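Local coordinates for protein phosphoribosylaminoimidazole-succinocarboxamide synthase (Pyrococcus horikoshii, PDB 4O7T) that catalyses the ATP-dependent joining of L-aspartate to carboxyaminoimidazole ribonucleotide, giving SAICAR in de novo purine biosynthesis, at residues A[93-98]-A[170-175]. Residues are numbered along the deposited sequence; the frame is centred on the assembly and turned at random.
Sequences RNVVAG and ILVDFK. With TMP (thymidine-5'-phosphate), chain B.
Arg93 and Asp173 lie side by side and point the same way, with guanidinium and carboxylate planes 76° apart. Arg93 NH2 sits 3.4 Å from Asp173 OD2, which is well out of the guanidinium plane, so this salt bridge is one of charge alone. Arg93 NH1 donates a nearly straight hydrogen bond to O2P of thymidine-5'-phosphate (3.0 Å), and Arg93 NH2 donates one to its O3P (2.7 Å). NH1 also has Glu118 as a salt-bridge partner. The bend at chi3 (77°) turns NE toward a water, to which it donates; Val95 O and Asp173 OD2 are both within bonding distance of that water. Asp173 OD1 takes the ligand O3' hydroxyl at 2.6 Å. Arg93 and Asp173 form a non-hydrogen-bonded antiparallel pair where strand 84-93 ends beside strand 169-180, and both grip a nucleotide probably placed like the ribonucleotide substrate. With an alanine in place of Arg93, the phosphate would probably lose two donors, and Asp173 would keep Arg198 but have one positive neighbour fewer. At the corner, Val172 O accepts from Asn94 N (2.8 Å) and from Val95 N (3.0 Å). Asn94 ND2 reaches Leu171 O from above the carbonyl plane, and also bonds Asn157. Val172 CG1 packs against Ala97 CB at 3.7 Å.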
loop_
_atom_site.group_PDB
_atom_site.type_symbol
_atom_site.label_atom_id
_atom_site.label_comp_id
_atom_site.label_asym_id
_atom_site.label_seq_id
_atom_site.Cartn_x
_atom_site.Cartn_y
_atom_site.Cartn_z
ATOM N N ARG A 93 -1.197 -3.235 13.353
ATOM C CA ARG A 93 -1.881 -2.090 13.968
ATOM C C ARG A 93 -3.237 -2.495 14.566
ATOM O O ARG A 93 -4.058 -3.115 13.884
ATOM C CB ARG A 93 -2.038 -0.951 12.941
ATOM C CG ARG A 93 -0.852 -0.801 11.963
ATOM C CD ARG A 93 -0.984 0.384 10.996
ATOM N NE ARG A 93 -0.678 1.640 11.664
ATOM C CZ ARG A 93 0.355 2.445 11.411
ATOM N NH1 ARG A 93 1.220 2.195 10.419
ATOM N NH2 ARG A 93 0.501 3.541 12.168
ATOM N N ASN A 94 -3.447 -2.141 15.834
ATOM C CA ASN A 94 -4.681 -2.448 16.580
ATOM C C ASN A 94 -5.524 -1.204 16.835
ATOM O O ASN A 94 -6.754 -1.269 16.824
ATOM C CB ASN A 94 -4.340 -3.108 17.921
ATOM C CG ASN A 94 -3.557 -4.400 17.747
ATOM O OD1 ASN A 94 -3.987 -5.293 17.014
ATOM N ND2 ASN A 94 -2.398 -4.506 18.412
ATOM N N VAL A 95 -4.840 -0.079 17.049
ATOM C CA VAL A 95 -5.463 1.185 17.415
ATOM C C VAL A 95 -4.909 2.238 16.449
ATOM O O VAL A 95 -3.707 2.224 16.161
ATOM C CB VAL A 95 -5.122 1.536 18.888
ATOM C CG1 VAL A 95 -5.511 2.958 19.227
ATOM C CG2 VAL A 95 -5.804 0.551 19.838
ATOM N N VAL A 96 -5.771 3.108 15.915
ATOM C CA VAL A 96 -5.323 4.150 14.975
ATOM C C VAL A 96 -4.344 5.134 15.611
ATOM O O VAL A 96 -4.614 5.736 16.667
ATOM C CB VAL A 96 -6.491 4.921 14.323
ATOM C CG1 VAL A 96 -5.975 6.024 13.422
ATOM C CG2 VAL A 96 -7.379 3.981 13.529
ATOM N N ALA A 97 -3.194 5.276 14.963
ATOM C CA ALA A 97 -2.135 6.195 15.407
ATOM C C ALA A 97 -1.171 6.430 14.255
ATOM O O ALA A 97 -1.207 5.710 13.265
ATOM C CB ALA A 97 -1.386 5.607 16.594
ATOM N N GLY A 98 -0.298 7.426 14.396
ATOM C CA GLY A 98 0.784 7.641 13.428
ATOM C C GLY A 98 0.321 7.772 11.996
ATOM O O GLY A 98 -0.697 8.426 11.722
ATOM N N ILE A 170 -1.794 -0.989 26.475
ATOM C CA ILE A 170 -2.383 -1.204 25.160
ATOM C C ILE A 170 -1.288 -1.258 24.102
ATOM O O ILE A 170 -0.507 -0.320 23.962
ATOM C CB ILE A 170 -3.382 -0.085 24.801
ATOM C CG1 ILE A 170 -4.566 -0.097 25.784
ATOM C CG2 ILE A 170 -3.867 -0.234 23.362
ATOM C CD1 ILE A 170 -5.405 1.164 25.730
ATOM N N LEU A 171 -1.223 -2.366 23.375
ATOM C CA LEU A 171 -0.342 -2.459 22.214
ATOM C C LEU A 171 -1.051 -1.819 21.015
ATOM O O LEU A 171 -1.948 -2.407 20.411
ATOM C CB LEU A 171 0.045 -3.911 21.929
ATOM C CG LEU A 171 0.947 -4.158 20.707
ATOM C CD1 LEU A 171 2.307 -3.488 20.849
ATOM C CD2 LEU A 171 1.096 -5.653 20.501
ATOM N N VAL A 172 -0.646 -0.596 20.698
ATOM C CA VAL A 172 -1.319 0.227 19.696
ATOM C C VAL A 172 -0.968 -0.266 18.277
ATOM O O VAL A 172 -1.863 -0.550 17.462
ATOM C CB VAL A 172 -0.940 1.705 19.932
ATOM C CG1 VAL A 172 -1.292 2.606 18.751
ATOM C CG2 VAL A 172 -1.591 2.180 21.227
ATOM N N ASP A 173 0.340 -0.371 18.013
ATOM C CA ASP A 173 0.877 -0.858 16.734
ATOM C C ASP A 173 2.343 -1.196 16.951
ATOM O O ASP A 173 2.878 -0.888 18.016
ATOM C CB ASP A 173 0.661 0.145 15.569
ATOM C CG ASP A 173 1.296 1.531 15.818
ATOM O OD1 ASP A 173 2.381 1.626 16.397
ATOM O OD2 ASP A 173 0.709 2.542 15.401
ATOM N N PHE A 174 2.987 -1.846 15.976
ATOM C CA PHE A 174 4.412 -2.200 16.111
ATOM C C PHE A 174 4.997 -2.676 14.801
ATOM O O PHE A 174 4.274 -3.090 13.903
ATOM C CB PHE A 174 4.638 -3.267 17.215
ATOM C CG PHE A 174 3.974 -4.595 16.940
ATOM C CD1 PHE A 174 4.689 -5.641 16.353
ATOM C CD2 PHE A 174 2.643 -4.806 17.276
ATOM C CE1 PHE A 174 4.089 -6.867 16.098
ATOM C CE2 PHE A 174 2.031 -6.033 17.033
ATOM C CZ PHE A 174 2.754 -7.068 16.433
ATOM N N LYS A 175 6.317 -2.636 14.710
ATOM C CA LYS A 175 7.022 -3.017 13.492
ATOM C C LYS A 175 7.892 -4.256 13.731
ATOM O O LYS A 175 8.657 -4.320 14.717
ATOM C CB LYS A 175 7.881 -1.849 12.986
ATOM C CG LYS A 175 8.580 -2.109 11.639
ATOM C CD LYS A 175 9.977 -2.734 11.782
ATOM C CE LYS A 175 11.018 -1.731 12.328
ATOM N NZ LYS A 175 12.295 -2.399 12.729
HETATM P P TMP B . 3.941 4.659 11.611
HETATM O O1P TMP B . 5.034 5.662 11.499
HETATM O O2P TMP B . 3.680 3.931 10.305
HETATM O O3P TMP B . 2.701 5.098 12.354
HETATM O "O5'" TMP B . 4.604 3.571 12.587
HETATM C "C5'" TMP B . 3.948 2.339 12.920
HETATM C "C4'" TMP B . 4.774 1.572 13.947
HETATM O "O4'" TMP B . 5.986 1.089 13.353
HETATM C "C3'" TMP B . 5.188 2.411 15.158
HETATM O "O3'" TMP B . 4.998 1.605 16.311
HETATM C "C2'" TMP B . 6.677 2.606 15.074
HETATM C "C1'" TMP B . 7.139 1.549 14.077
HETATM N N1 TMP B . 8.161 2.086 13.166
HETATM C C2 TMP B . 9.501 1.616 13.255
HETATM O O2 TMP B . 9.795 0.764 14.116
HETATM N N3 TMP B . 10.464 2.076 12.431
HETATM C C4 TMP B . 10.176 3.009 11.503
HETATM O O4 TMP B . 11.073 3.452 10.748
HETATM C C5 TMP B . 8.783 3.523 11.370
HETATM C C5M TMP B . 8.415 4.569 10.339
HETATM C C6 TMP B . 7.824 3.020 12.241
HETATM O O HOH W 1 -1.621 2.461 14.235
#